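PDB 6IYR: type I modular polyketide synthase from Streptomyces albus subsp. albus, which supplies the acyltransferase domain of salinomycin synthase module 8, which probably moves an extender acyl unit from coenzyme A to an acyl carrier protein. Local coordinates for residues K255-V268 with Q288-L302. Residues are numbered along the deposited sequence; the frame is centred on the assembly and turned at random.
Sequences KGGMVSVAEAADSV and QSTVVSGDPGALDEL
The carbonyl group of Val-261 is gripped from opposite faces of its plane by two donors of Thr-290: Thr-290 N donates to Val-261 O over 3.0 Å, and Thr-290 OG1 donates to the same oxygen over 3.1 Å. Glu-263 N adds a weak bond there. A chi1 of 72° turns the threonine hydroxyl back over its own main chain, onto this acceptor, while its methyl CG2 packs against Glu-263 O. By contrast, Val-259 and Val-292 exchange donors that lie in each other's carbonyl planes, the bond from Val-292 N to Val-259 O being 2.8 Å long and nearly straight (172°). The flat peptide after Gly-257 has Leu-299 CD2 directly over one face, 3.4 Å from Gly-257 C, on the side where glycine carries no side chain.

The backbone hydrogen bonds join antiparallel strands 257-261 and 289-294, the first and third of a ferredoxin-like βαββαβ subdomain whose two helices begin at Ala-265 and Pro-296 and pack on the same side of the sheet. On that side Val-259 is wedged against the second helix: CG1 slides past Leu-299, tightly, at 3.4 Å from Leu-299 CG, and CG2 meets Leu-302 CD2. Val-268 of the first helix touches Val-292 CG2 through CG1 at 3.7 Å and points CG2 at Thr-290 OG1, tip to tip. On the opposite face from the helices, Met-258 CG lies 3.9 Å from Ser-293 CB, and the serine hydroxyl bonds to Ser-322 O. Past the end of strand 289-294, a water donates to both Lys-255 O and Asp-295 OD1.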
# COMPACT_ATOMS: atom_id res chain seq x y z
N LYS A 255 -18.14 -10.59 -16.99
CA LYS A 255 -18.25 -12.01 -17.25
C LYS A 255 -17.87 -12.85 -16.06
O LYS A 255 -17.83 -14.06 -16.15
CB LYS A 255 -17.42 -12.44 -18.46
CG LYS A 255 -17.95 -11.89 -19.77
CD LYS A 255 -17.05 -12.26 -20.95
CE LYS A 255 -17.28 -11.30 -22.11
NZ LYS A 255 -17.39 -11.97 -23.43
N GLY A 256 -17.58 -12.20 -14.94
CA GLY A 256 -17.10 -12.93 -13.79
C GLY A 256 -17.06 -12.08 -12.56
O GLY A 256 -17.51 -10.97 -12.59
N GLY A 257 -16.45 -12.59 -11.50
CA GLY A 257 -16.33 -11.86 -10.26
C GLY A 257 -15.36 -12.56 -9.36
O GLY A 257 -14.70 -13.55 -9.77
N MET A 258 -15.35 -12.15 -8.10
CA MET A 258 -14.51 -12.74 -7.11
C MET A 258 -15.19 -12.72 -5.79
O MET A 258 -15.99 -11.82 -5.52
CB MET A 258 -13.22 -11.96 -6.99
CG MET A 258 -12.52 -11.80 -8.31
SD MET A 258 -10.88 -11.10 -8.01
CE MET A 258 -10.02 -12.54 -7.41
N VAL A 259 -14.93 -13.74 -4.98
CA VAL A 259 -15.42 -13.75 -3.64
C VAL A 259 -14.29 -14.09 -2.66
O VAL A 259 -13.42 -14.94 -2.93
CB VAL A 259 -16.65 -14.68 -3.43
CG1 VAL A 259 -17.61 -14.65 -4.61
CG2 VAL A 259 -16.25 -16.08 -3.08
N SER A 260 -14.30 -13.38 -1.54
CA SER A 260 -13.37 -13.67 -0.45
C SER A 260 -13.94 -14.79 0.39
O SER A 260 -15.16 -14.84 0.64
CB SER A 260 -13.17 -12.45 0.45
OG SER A 260 -14.43 -12.03 0.92
N VAL A 261 -13.07 -15.70 0.79
CA VAL A 261 -13.44 -16.84 1.60
C VAL A 261 -12.48 -16.93 2.75
O VAL A 261 -11.25 -16.98 2.55
CB VAL A 261 -13.36 -18.14 0.81
CG1 VAL A 261 -13.94 -19.27 1.63
CG2 VAL A 261 -14.11 -18.01 -0.50
N ALA A 262 -13.04 -16.89 3.96
CA ALA A 262 -12.23 -16.90 5.16
C ALA A 262 -11.93 -18.33 5.50
O ALA A 262 -12.46 -18.85 6.45
CB ALA A 262 -12.97 -16.24 6.33
N GLU A 263 -11.11 -18.97 4.69
CA GLU A 263 -10.79 -20.36 4.88
C GLU A 263 -9.36 -20.48 4.37
O GLU A 263 -8.96 -19.76 3.47
CB GLU A 263 -11.74 -21.21 4.03
CG GLU A 263 -11.69 -22.71 4.27
CD GLU A 263 -12.85 -23.49 3.59
OE1 GLU A 263 -13.44 -24.37 4.24
OE2 GLU A 263 -13.13 -23.30 2.38
N ALA A 264 -8.60 -21.42 4.93
CA ALA A 264 -7.26 -21.71 4.44
C ALA A 264 -7.24 -22.20 3.00
O ALA A 264 -8.07 -23.00 2.56
CB ALA A 264 -6.60 -22.74 5.34
N ALA A 265 -6.16 -21.84 2.33
CA ALA A 265 -5.96 -22.13 0.94
C ALA A 265 -6.20 -23.59 0.59
O ALA A 265 -6.77 -23.89 -0.45
CB ALA A 265 -4.56 -21.72 0.52
N ASP A 266 -5.66 -24.51 1.40
CA ASP A 266 -5.82 -25.93 1.11
C ASP A 266 -7.29 -26.38 1.11
O ASP A 266 -7.69 -27.20 0.31
CB ASP A 266 -5.07 -26.78 2.14
CG ASP A 266 -3.58 -26.62 2.05
OD1 ASP A 266 -3.07 -26.52 0.91
OD2 ASP A 266 -2.93 -26.61 3.12
N SER A 267 -8.00 -26.03 2.16
CA SER A 267 -9.41 -26.37 2.26
C SER A 267 -10.17 -25.73 1.11
O SER A 267 -11.09 -26.33 0.58
CB SER A 267 -10.01 -25.90 3.59
OG SER A 267 -9.24 -26.34 4.70
N VAL A 268 -9.81 -24.50 0.73
CA VAL A 268 -10.56 -23.82 -0.32
C VAL A 268 -10.38 -24.54 -1.64
O VAL A 268 -11.31 -24.72 -2.41
CB VAL A 268 -10.14 -22.36 -0.50
CG1 VAL A 268 -10.88 -21.76 -1.69
CG2 VAL A 268 -10.48 -21.56 0.74
N GLN A 288 -5.95 -17.72 6.74
CA GLN A 288 -7.41 -17.97 6.69
C GLN A 288 -8.13 -16.98 5.78
O GLN A 288 -9.27 -16.59 6.04
CB GLN A 288 -8.00 -17.86 8.08
CG GLN A 288 -7.52 -18.94 9.02
CD GLN A 288 -8.42 -20.15 9.00
OE1 GLN A 288 -7.96 -21.27 8.80
NE2 GLN A 288 -9.72 -19.93 9.17
N SER A 289 -7.48 -16.64 4.67
CA SER A 289 -7.95 -15.55 3.90
C SER A 289 -7.59 -15.73 2.41
O SER A 289 -6.42 -15.66 2.04
CB SER A 289 -7.36 -14.29 4.54
OG SER A 289 -7.68 -13.18 3.78
N THR A 290 -8.59 -16.06 1.59
CA THR A 290 -8.37 -16.40 0.20
C THR A 290 -9.44 -15.74 -0.65
O THR A 290 -10.47 -15.30 -0.12
CB THR A 290 -8.49 -17.90 -0.07
OG1 THR A 290 -9.87 -18.25 0.02
CG2 THR A 290 -7.72 -18.72 0.94
N VAL A 291 -9.15 -15.60 -1.93
CA VAL A 291 -10.08 -15.04 -2.90
C VAL A 291 -10.25 -16.05 -4.04
O VAL A 291 -9.26 -16.61 -4.54
CB VAL A 291 -9.62 -13.65 -3.41
CG1 VAL A 291 -10.58 -13.12 -4.46
CG2 VAL A 291 -9.53 -12.64 -2.26
N VAL A 292 -11.50 -16.32 -4.38
CA VAL A 292 -11.84 -17.19 -5.48
C VAL A 292 -12.50 -16.44 -6.60
O VAL A 292 -13.36 -15.59 -6.38
CB VAL A 292 -12.80 -18.29 -4.98
CG1 VAL A 292 -13.36 -19.13 -6.10
CG2 VAL A 292 -12.09 -19.14 -3.96
N SER A 293 -12.07 -16.70 -7.83
CA SER A 293 -12.63 -15.99 -8.97
C SER A 293 -13.38 -16.97 -9.86
O SER A 293 -13.04 -18.14 -9.85
CB SER A 293 -11.54 -15.31 -9.78
OG SER A 293 -10.71 -16.22 -10.48
N GLY A 294 -14.29 -16.47 -10.69
CA GLY A 294 -14.93 -17.30 -11.69
C GLY A 294 -16.29 -16.75 -12.13
O GLY A 294 -16.55 -15.55 -12.04
N ASP A 295 -17.11 -17.64 -12.65
CA ASP A 295 -18.35 -17.27 -13.27
C ASP A 295 -19.40 -16.94 -12.24
O ASP A 295 -19.39 -17.43 -11.10
CB ASP A 295 -18.82 -18.37 -14.22
CG ASP A 295 -17.91 -18.53 -15.45
OD1 ASP A 295 -18.06 -17.75 -16.42
OD2 ASP A 295 -17.00 -19.40 -15.40
N PRO A 296 -20.21 -15.94 -12.56
CA PRO A 296 -21.11 -15.38 -11.55
C PRO A 296 -21.96 -16.47 -10.85
O PRO A 296 -22.13 -16.43 -9.64
CB PRO A 296 -22.00 -14.43 -12.35
CG PRO A 296 -21.23 -14.13 -13.61
CD PRO A 296 -20.42 -15.36 -13.90
N GLY A 297 -22.48 -17.43 -11.60
CA GLY A 297 -23.40 -18.45 -11.02
C GLY A 297 -22.64 -19.38 -10.10
O GLY A 297 -23.09 -19.75 -8.98
N ALA A 298 -21.41 -19.67 -10.49
CA ALA A 298 -20.56 -20.55 -9.65
C ALA A 298 -20.19 -19.88 -8.35
O ALA A 298 -20.14 -20.51 -7.29
CB ALA A 298 -19.32 -20.96 -10.42
N LEU A 299 -19.99 -18.57 -8.41
CA LEU A 299 -19.65 -17.82 -7.23
C LEU A 299 -20.84 -17.80 -6.26
O LEU A 299 -20.65 -17.80 -5.05
CB LEU A 299 -19.31 -16.39 -7.60
CG LEU A 299 -17.88 -15.88 -7.80
CD1 LEU A 299 -16.81 -16.93 -7.82
CD2 LEU A 299 -17.77 -14.96 -9.00
N ASP A 300 -22.04 -17.60 -6.78
CA ASP A 300 -23.23 -17.67 -5.89
C ASP A 300 -23.30 -19.01 -5.14
O ASP A 300 -23.68 -19.07 -3.97
CB ASP A 300 -24.54 -17.48 -6.70
CG ASP A 300 -24.74 -16.05 -7.21
OD1 ASP A 300 -24.20 -15.12 -6.60
OD2 ASP A 300 -25.36 -15.87 -8.27
N GLU A 301 -23.09 -20.12 -5.86
CA GLU A 301 -23.21 -21.42 -5.21
C GLU A 301 -22.03 -21.74 -4.31
O GLU A 301 -22.21 -22.31 -3.24
CB GLU A 301 -23.46 -22.54 -6.21
CG GLU A 301 -22.93 -22.23 -7.58
CD GLU A 301 -23.55 -23.07 -8.68
OE1 GLU A 301 -22.75 -23.76 -9.34
OE2 GLU A 301 -24.75 -22.91 -9.01
N LEU A 302 -20.88 -21.14 -4.60
CA LEU A 302 -19.75 -21.22 -3.65
C LEU A 302 -20.06 -20.54 -2.32
O LEU A 302 -19.87 -21.12 -1.23
CB LEU A 302 -18.48 -20.58 -4.28
CG LEU A 302 -17.32 -20.48 -3.26
CD1 LEU A 302 -16.88 -21.88 -2.92
CD2 LEU A 302 -16.18 -19.68 -3.86
O HOH W 1 -19.76 -15.75 -17.36